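Local coordinates for protein Afp2 (Serratia entomophila, PDB 6RBN) that probably forms the helical sheath around the inner tube of a contractile injection system, the anti-feeding prophage, here in its extended state, at residues 147-161 against 217-229. Residues are numbered along the deposited sequence; the frame is centred on the assembly and turned at random.
Sequences MEEYPTSPFGAVFYP and NQGKALNMIRTFS
Lys220 runs along Met147 into the loop 147-155 of the subtilisin-like domain of this tail sheath protein, just ahead of 156-157, an outermost strand, within this chain, of the mixed sheet. It stands at the last-but-one place of a type II' beta turn, Gln218 to Ala221. Its CB lies 3.9 Å from Met147 CE, the two side chains lying alongside each other and running opposite ways; CD passes Met147 CB and O, and Lys220 CE rests 3.5 Å from Pro151 O. A bend at chi3 (73°) turns the tip into the loop, where it donates to two carbonyls. Lys220 NZ lies 2.6 Å from Met147 O, almost in line with that C=O. Lys220 NZ is also 3.0 Å from Tyr150 O, which it approaches from well above the carbonyl plane. The ammonium thus bridges two carbonyls three residues apart in the loop. Farther along, Leu222 CD2 is wedged among Met147 SD, Val158 CG1 and Tyr160 CB, while Leu222 O accepts Tyr160 N at 3.2 Å and, weakly, Phe159 N. Tyr160 CD2 meets Met224 CE, and the Tyr160 hydroxyl hydrogen-bonds with Glu135 O and Ile137 N. Pro161 packs its CD on Ile225 CB. Asn223 ND2 donates to Arg239 O, and Asn223 CB lies over one face of the Phe159 ring, a CH-pi contact 4.2 Å from the centroid; beside it, Phe159 CA-H points almost straight at Asn223 O, 3.3 Å from CA.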
ATOM      1  N   MET C 147      57.687 -81.339 -37.539  1.00 93.34           N
ATOM      2  CA  MET C 147      56.877 -80.435 -36.736  1.00 93.34           C
ATOM      3  C   MET C 147      55.725 -81.148 -36.036  1.00 93.34           C
ATOM      4  O   MET C 147      54.692 -80.535 -35.763  1.00 93.34           O
ATOM      5  CB  MET C 147      56.329 -79.314 -37.614  1.00 93.34           C
ATOM      6  CG  MET C 147      57.392 -78.527 -38.336  1.00 93.34           C
ATOM      7  SD  MET C 147      58.549 -77.782 -37.191  1.00 93.34           S
ATOM      8  CE  MET C 147      57.481 -76.584 -36.424  1.00 93.34           C
ATOM      9  N   GLU C 148      55.873 -82.435 -35.737  1.00 98.27           N
ATOM     10  CA  GLU C 148      54.760 -83.204 -35.197  1.00 98.27           C
ATOM     11  C   GLU C 148      54.744 -83.273 -33.677  1.00 98.27           C
ATOM     12  O   GLU C 148      53.733 -83.696 -33.109  1.00 98.27           O
ATOM     13  CB  GLU C 148      54.767 -84.624 -35.768  1.00 98.27           C
ATOM     14  CG  GLU C 148      55.959 -85.457 -35.360  1.00 98.27           C
ATOM     15  CD  GLU C 148      55.943 -86.828 -36.000  1.00 98.27           C
ATOM     16  OE1 GLU C 148      54.999 -87.113 -36.765  1.00 98.27           O
ATOM     17  OE2 GLU C 148      56.876 -87.617 -35.744  1.00 98.27           O
ATOM     18  N   GLU C 149      55.819 -82.876 -33.003  1.00 92.41           N
ATOM     19  CA  GLU C 149      55.822 -82.866 -31.548  1.00 92.41           C
ATOM     20  C   GLU C 149      55.313 -81.558 -30.962  1.00 92.41           C
ATOM     21  O   GLU C 149      55.147 -81.469 -29.742  1.00 92.41           O
ATOM     22  CB  GLU C 149      57.229 -83.129 -31.007  1.00 92.41           C
ATOM     23  CG  GLU C 149      58.214 -82.016 -31.291  1.00 92.41           C
ATOM     24  CD  GLU C 149      59.586 -82.295 -30.712  1.00 92.41           C
ATOM     25  OE1 GLU C 149      59.766 -83.361 -30.093  1.00 92.41           O
ATOM     26  OE2 GLU C 149      60.485 -81.446 -30.878  1.00 92.41           O
ATOM     27  N   TYR C 150      55.066 -80.575 -31.775  1.00 86.25           N
ATOM     28  CA  TYR C 150      54.710 -79.238 -31.338  1.00 86.25           C
ATOM     29  C   TYR C 150      53.198 -79.054 -31.334  1.00 86.25           C
ATOM     30  O   TYR C 150      52.485 -79.720 -32.088  1.00 86.25           O
ATOM     31  CB  TYR C 150      55.349 -78.202 -32.253  1.00 86.25           C
ATOM     32  CG  TYR C 150      56.847 -78.278 -32.247  1.00 86.25           C
ATOM     33  CD1 TYR C 150      57.579 -77.760 -31.193  1.00 86.25           C
ATOM     34  CD2 TYR C 150      57.531 -78.876 -33.294  1.00 86.25           C
ATOM     35  CE1 TYR C 150      58.947 -77.834 -31.181  1.00 86.25           C
ATOM     36  CE2 TYR C 150      58.902 -78.954 -33.290  1.00 86.25           C
ATOM     37  CZ  TYR C 150      59.604 -78.432 -32.232  1.00 86.25           C
ATOM     38  OH  TYR C 150      60.972 -78.509 -32.223  1.00 86.25           O
ATOM     39  N   PRO C 151      52.680 -78.159 -30.481  1.00 83.34           N
ATOM     40  CA  PRO C 151      51.238 -77.868 -30.503  1.00 83.34           C
ATOM     41  C   PRO C 151      50.787 -77.132 -31.757  1.00 83.34           C
ATOM     42  O   PRO C 151      51.609 -76.707 -32.571  1.00 83.34           O
ATOM     43  CB  PRO C 151      51.040 -77.004 -29.254  1.00 83.34           C
ATOM     44  CG  PRO C 151      52.173 -77.356 -28.366  1.00 83.34           C
ATOM     45  CD  PRO C 151      53.325 -77.608 -29.276  1.00 83.34           C
ATOM     46  N   THR C 152      49.476 -76.975 -31.922  1.00 82.68           N
ATOM     47  CA  THR C 152      48.912 -76.264 -33.061  1.00 82.68           C
ATOM     48  C   THR C 152      48.266 -74.958 -32.595  1.00 82.68           C
ATOM     49  O   THR C 152      47.516 -74.313 -33.336  1.00 82.68           O
ATOM     50  CB  THR C 152      47.915 -77.172 -33.792  1.00 82.68           C
ATOM     51  OG1 THR C 152      48.417 -78.511 -33.772  1.00 82.68           O
ATOM     52  CG2 THR C 152      47.801 -76.805 -35.276  1.00 82.68           C
ATOM     53  N   SER C 153      48.560 -74.553 -31.369  1.00 80.05           N
ATOM     54  CA  SER C 153      47.995 -73.354 -30.782  1.00 80.05           C
ATOM     55  C   SER C 153      48.631 -72.109 -31.396  1.00 80.05           C
ATOM     56  O   SER C 153      49.791 -72.137 -31.806  1.00 80.05           O
ATOM     57  CB  SER C 153      48.224 -73.350 -29.277  1.00 80.05           C
ATOM     58  OG  SER C 153      49.602 -73.220 -28.994  1.00 80.05           O
ATOM     59  N   PRO C 154      47.897 -70.997 -31.461  1.00 75.66           N
ATOM     60  CA  PRO C 154      48.475 -69.742 -31.953  1.00 75.66           C
ATOM     61  C   PRO C 154      49.330 -68.991 -30.946  1.00 75.66           C
ATOM     62  O   PRO C 154      49.608 -67.812 -31.168  1.00 75.66           O
ATOM     63  CB  PRO C 154      47.230 -68.921 -32.300  1.00 75.66           C
ATOM     64  CG  PRO C 154      46.195 -69.414 -31.397  1.00 75.66           C
ATOM     65  CD  PRO C 154      46.442 -70.881 -31.258  1.00 75.66           C
ATOM     66  N   PHE C 155      49.732 -69.621 -29.846  1.00 71.87           N
ATOM     67  CA  PHE C 155      50.454 -68.969 -28.768  1.00 71.87           C
ATOM     68  C   PHE C 155      51.915 -69.397 -28.697  1.00 71.87           C
ATOM     69  O   PHE C 155      52.555 -69.211 -27.659  1.00 71.87           O
ATOM     70  CB  PHE C 155      49.764 -69.262 -27.440  1.00 71.87           C
ATOM     71  CG  PHE C 155      48.404 -68.648 -27.307  1.00 71.87           C
ATOM     72  CD1 PHE C 155      48.255 -67.379 -26.799  1.00 71.87           C
ATOM     73  CD2 PHE C 155      47.273 -69.345 -27.708  1.00 71.87           C
ATOM     74  CE1 PHE C 155      47.014 -66.818 -26.662  1.00 71.87           C
ATOM     75  CE2 PHE C 155      46.020 -68.776 -27.587  1.00 71.87           C
ATOM     76  CZ  PHE C 155      45.892 -67.511 -27.067  1.00 71.87           C
ATOM     77  N   GLY C 156      52.456 -69.968 -29.770  1.00 73.45           N
ATOM     78  CA  GLY C 156      53.803 -70.494 -29.728  1.00 73.45           C
ATOM     79  C   GLY C 156      54.523 -70.334 -31.050  1.00 73.45           C
ATOM     80  O   GLY C 156      53.915 -70.140 -32.103  1.00 73.45           O
ATOM     81  N   ALA C 157      55.850 -70.413 -30.964  1.00 73.93           N
ATOM     82  CA  ALA C 157      56.729 -70.463 -32.122  1.00 73.93           C
ATOM     83  C   ALA C 157      57.957 -71.280 -31.743  1.00 73.93           C
ATOM     84  O   ALA C 157      58.236 -71.488 -30.561  1.00 73.93           O
ATOM     85  CB  ALA C 157      57.113 -69.065 -32.596  1.00 73.93           C
ATOM     86  N   VAL C 158      58.699 -71.739 -32.746  1.00 78.07           N
ATOM     87  CA  VAL C 158      59.631 -72.843 -32.555  1.00 78.07           C
ATOM     88  C   VAL C 158      61.089 -72.391 -32.550  1.00 78.07           C
ATOM     89  O   VAL C 158      61.838 -72.811 -31.670  1.00 78.07           O
ATOM     90  CB  VAL C 158      59.377 -73.941 -33.607  1.00 78.07           C
ATOM     91  CG1 VAL C 158      60.333 -75.095 -33.415  1.00 78.07           C
ATOM     92  CG2 VAL C 158      57.969 -74.428 -33.468  1.00 78.07           C
ATOM     93  N   PHE C 159      61.517 -71.559 -33.515  1.00 76.84           N
ATOM     94  CA  PHE C 159      62.869 -70.977 -33.558  1.00 76.84           C
ATOM     95  C   PHE C 159      63.985 -72.019 -33.605  1.00 76.84           C
ATOM     96  O   PHE C 159      64.576 -72.307 -32.570  1.00 76.84           O
ATOM     97  CB  PHE C 159      63.096 -70.012 -32.391  1.00 76.84           C
ATOM     98  CG  PHE C 159      62.199 -68.823 -32.422  1.00 76.84           C
ATOM     99  CD1 PHE C 159      62.462 -67.766 -33.272  1.00 76.84           C
ATOM    100  CD2 PHE C 159      61.083 -68.766 -31.608  1.00 76.84           C
ATOM    101  CE1 PHE C 159      61.632 -66.672 -33.305  1.00 76.84           C
ATOM    102  CE2 PHE C 159      60.256 -67.675 -31.633  1.00 76.84           C
ATOM    103  CZ  PHE C 159      60.527 -66.626 -32.485  1.00 76.84           C
ATOM    104  N   TYR C 160      64.204 -72.655 -34.771  1.00 83.47           N
ATOM    105  CA  TYR C 160      65.052 -73.851 -34.844  1.00 83.47           C
ATOM    106  C   TYR C 160      66.516 -73.676 -34.423  1.00 83.47           C
ATOM    107  O   TYR C 160      66.910 -74.327 -33.439  1.00 83.47           O
ATOM    108  CB  TYR C 160      64.933 -74.477 -36.240  1.00 83.47           C
ATOM    109  CG  TYR C 160      66.061 -75.414 -36.612  1.00 83.47           C
ATOM    110  CD1 TYR C 160      66.214 -76.643 -35.995  1.00 83.47           C
ATOM    111  CD2 TYR C 160      66.957 -75.071 -37.612  1.00 83.47           C
ATOM    112  CE1 TYR C 160      67.246 -77.487 -36.342  1.00 83.47           C
ATOM    113  CE2 TYR C 160      67.983 -75.912 -37.972  1.00 83.47           C
ATOM    114  CZ  TYR C 160      68.121 -77.116 -37.335  1.00 83.47           C
ATOM    115  OH  TYR C 160      69.146 -77.955 -37.694  1.00 83.47           O
ATOM    116  N   PRO C 161      67.371 -72.886 -35.098  1.00 81.02           N
ATOM    117  CA  PRO C 161      68.821 -73.132 -34.981  1.00 81.02           C
ATOM    118  C   PRO C 161      69.439 -72.760 -33.640  1.00 81.02           C
ATOM    119  O   PRO C 161      69.326 -71.631 -33.158  1.00 81.02           O
ATOM    120  CB  PRO C 161      69.415 -72.238 -36.080  1.00 81.02           C
ATOM    121  CG  PRO C 161      68.280 -71.820 -36.920  1.00 81.02           C
ATOM    122  CD  PRO C 161      67.135 -71.729 -35.973  1.00 81.02           C
ATOM    123  N   ASN C 217      58.355 -72.204 -43.972  1.00 81.92           N
ATOM    124  CA  ASN C 217      57.698 -70.944 -43.665  1.00 81.92           C
ATOM    125  C   ASN C 217      56.179 -71.062 -43.679  1.00 81.92           C
ATOM    126  O   ASN C 217      55.499 -70.172 -43.160  1.00 81.92           O
ATOM    127  CB  ASN C 217      58.140 -69.888 -44.667  1.00 81.92           C
ATOM    128  CG  ASN C 217      57.942 -68.480 -44.164  1.00 81.92           C
ATOM    129  OD1 ASN C 217      57.652 -68.264 -42.995  1.00 81.92           O
ATOM    130  ND2 ASN C 217      58.061 -67.515 -45.058  1.00 81.92           N
ATOM    131  N   GLN C 218      55.633 -72.126 -44.246  1.00 88.40           N
ATOM    132  CA  GLN C 218      54.205 -72.392 -44.225  1.00 88.40           C
ATOM    133  C   GLN C 218      53.878 -73.359 -43.097  1.00 88.40           C
ATOM    134  O   GLN C 218      54.743 -74.075 -42.590  1.00 88.40           O
ATOM    135  CB  GLN C 218      53.737 -72.950 -45.577  1.00 88.40           C
ATOM    136  CG  GLN C 218      54.412 -74.255 -46.019  1.00 88.40           C
ATOM    137  CD  GLN C 218      53.680 -75.508 -45.563  1.00 88.40           C
ATOM    138  OE1 GLN C 218      52.457 -75.514 -45.424  1.00 88.40           O
ATOM    139  NE2 GLN C 218      54.429 -76.577 -45.327  1.00 88.40           N
ATOM    140  N   GLY C 219      52.613 -73.376 -42.710  1.00 84.88           N
ATOM    141  CA  GLY C 219      52.169 -74.379 -41.759  1.00 84.88           C
ATOM    142  C   GLY C 219      52.570 -74.032 -40.341  1.00 84.88           C
ATOM    143  O   GLY C 219      51.971 -73.163 -39.699  1.00 84.88           O
ATOM    144  N   LYS C 220      53.590 -74.720 -39.822  1.00 84.25           N
ATOM    145  CA  LYS C 220      53.891 -74.602 -38.403  1.00 84.25           C
ATOM    146  C   LYS C 220      55.207 -73.869 -38.149  1.00 84.25           C
ATOM    147  O   LYS C 220      55.682 -73.835 -37.008  1.00 84.25           O
ATOM    148  CB  LYS C 220      53.881 -75.981 -37.753  1.00 84.25           C
ATOM    149  CG  LYS C 220      52.484 -76.575 -37.709  1.00 84.25           C
ATOM    150  CD  LYS C 220      52.459 -77.965 -37.116  1.00 84.25           C
ATOM    151  CE  LYS C 220      52.675 -77.923 -35.620  1.00 84.25           C
ATOM    152  NZ  LYS C 220      52.527 -79.271 -35.011  1.00 84.25           N
ATOM    153  N   ALA C 221      55.819 -73.308 -39.198  1.00 81.70           N
ATOM    154  CA  ALA C 221      56.676 -72.123 -39.078  1.00 81.70           C
ATOM    155  C   ALA C 221      57.908 -72.221 -38.180  1.00 81.70           C
ATOM    156  O   ALA C 221      57.869 -71.716 -37.054  1.00 81.70           O
ATOM    157  CB  ALA C 221      55.827 -70.946 -38.612  1.00 81.70           C
ATOM    158  N   LEU C 222      58.968 -72.923 -38.613  1.00 80.71           N
ATOM    159  CA  LEU C 222      60.188 -73.049 -37.817  1.00 80.71           C
ATOM    160  C   LEU C 222      60.868 -71.761 -37.377  1.00 80.71           C
ATOM    161  O   LEU C 222      61.547 -71.803 -36.350  1.00 80.71           O
ATOM    162  CB  LEU C 222      61.257 -73.889 -38.534  1.00 80.71           C
ATOM    163  CG  LEU C 222      61.277 -75.393 -38.323  1.00 80.71           C
ATOM    164  CD1 LEU C 222      62.433 -76.000 -39.073  1.00 80.71           C
ATOM    165  CD2 LEU C 222      61.470 -75.652 -36.865  1.00 80.71           C
ATOM    166  N   ASN C 223      60.737 -70.646 -38.110  1.00 76.68           N
ATOM    167  CA  ASN C 223      61.254 -69.320 -37.703  1.00 76.68           C
ATOM    168  C   ASN C 223      62.768 -69.318 -37.473  1.00 76.68           C
ATOM    169  O   ASN C 223      63.244 -69.222 -36.341  1.00 76.68           O
ATOM    170  CB  ASN C 223      60.528 -68.783 -36.466  1.00 76.68           C
ATOM    171  CG  ASN C 223      59.131 -68.318 -36.768  1.00 76.68           C
ATOM    172  OD1 ASN C 223      58.886 -67.685 -37.790  1.00 76.68           O
ATOM    173  ND2 ASN C 223      58.202 -68.621 -35.876  1.00 76.68           N
ATOM    174  N   MET C 224      63.521 -69.463 -38.564  1.00 77.18           N
ATOM    175  CA  MET C 224      64.984 -69.506 -38.594  1.00 77.18           C
ATOM    176  C   MET C 224      65.723 -68.407 -37.837  1.00 77.18           C
ATOM    177  O   MET C 224      65.210 -67.300 -37.659  1.00 77.18           O
ATOM    178  CB  MET C 224      65.450 -69.462 -40.043  1.00 77.18           C
ATOM    179  CG  MET C 224      65.543 -70.793 -40.727  1.00 77.18           C
ATOM    180  SD  MET C 224      64.083 -71.823 -40.687  1.00 77.18           S
ATOM    181  CE  MET C 224      64.706 -73.121 -39.654  1.00 77.18           C
ATOM    182  N   ILE C 225      66.935 -68.725 -37.392  1.00 76.47           N
ATOM    183  CA  ILE C 225      67.863 -67.778 -36.784  1.00 76.47           C
ATOM    184  C   ILE C 225      69.086 -67.742 -37.685  1.00 76.47           C
ATOM    185  O   ILE C 225      69.848 -68.715 -37.747  1.00 76.47           O
ATOM    186  CB  ILE C 225      68.245 -68.180 -35.356  1.00 76.47           C
ATOM    187  CG1 ILE C 225      67.014 -68.189 -34.455  1.00 76.47           C
ATOM    188  CG2 ILE C 225      69.303 -67.249 -34.802  1.00 76.47           C
ATOM    189  CD1 ILE C 225      67.269 -68.776 -33.100  1.00 76.47           C
ATOM    190  N   ARG C 226      69.279 -66.633 -38.387  1.00 78.14           N
ATOM    191  CA  ARG C 226      70.280 -66.545 -39.438  1.00 78.14           C
ATOM    192  C   ARG C 226      71.208 -65.374 -39.165  1.00 78.14           C
ATOM    193  O   ARG C 226      70.870 -64.442 -38.437  1.00 78.14           O
ATOM    194  CB  ARG C 226      69.614 -66.391 -40.806  1.00 78.14           C
ATOM    195  CG  ARG C 226      68.831 -67.601 -41.243  1.00 78.14           C
ATOM    196  CD  ARG C 226      68.129 -67.328 -42.545  1.00 78.14           C
ATOM    197  NE  ARG C 226      69.086 -67.011 -43.592  1.00 78.14           N
ATOM    198  CZ  ARG C 226      68.747 -66.579 -44.798  1.00 78.14           C
ATOM    199  NH1 ARG C 226      67.472 -66.425 -45.109  1.00 78.14           N
ATOM    200  NH2 ARG C 226      69.683 -66.307 -45.692  1.00 78.14           N
ATOM    201  N   THR C 227      72.388 -65.413 -39.771  1.00 81.29           N
ATOM    202  CA  THR C 227      73.345 -64.322 -39.665  1.00 81.29           C
ATOM    203  C   THR C 227      73.468 -63.617 -41.009  1.00 81.29           C
ATOM    204  O   THR C 227      73.363 -64.248 -42.066  1.00 81.29           O
ATOM    205  CB  THR C 227      74.708 -64.818 -39.166  1.00 81.29           C
ATOM    206  OG1 THR C 227      75.612 -63.714 -39.054  1.00 81.29           O
ATOM    207  CG2 THR C 227      75.299 -65.893 -40.069  1.00 81.29           C
ATOM    208  N   PHE C 228      73.620 -62.298 -40.961  1.00 82.50           N
ATOM    209  CA  PHE C 228      73.743 -61.465 -42.145  1.00 82.50           C
ATOM    210  C   PHE C 228      74.904 -60.501 -41.964  1.00 82.50           C
ATOM    211  O   PHE C 228      75.120 -59.982 -40.866  1.00 82.50           O
ATOM    212  CB  PHE C 228      72.459 -60.674 -42.406  1.00 82.50           C
ATOM    213  CG  PHE C 228      71.280 -61.524 -42.765  1.00 82.50           C
ATOM    214  CD1 PHE C 228      71.109 -61.987 -44.056  1.00 82.50           C
ATOM    215  CD2 PHE C 228      70.335 -61.857 -41.811  1.00 82.50           C
ATOM    216  CE1 PHE C 228      70.023 -62.765 -44.387  1.00 82.50           C
ATOM    217  CE2 PHE C 228      69.248 -62.638 -42.139  1.00 82.50           C
ATOM    218  CZ  PHE C 228      69.094 -63.092 -43.427  1.00 82.50           C
ATOM    219  N   SER C 229      75.654 -60.270 -43.038  1.00 88.29           N
ATOM    220  CA  SER C 229      76.677 -59.230 -43.031  1.00 88.29           C
ATOM    221  C   SER C 229      75.984 -57.875 -43.025  1.00 88.29           C
ATOM    222  O   SER C 229      75.341 -57.494 -44.007  1.00 88.29           O
ATOM    223  CB  SER C 229      77.595 -59.378 -44.238  1.00 88.29           C
ATOM    224  OG  SER C 229      78.582 -58.362 -44.254  1.00 88.29           O
TER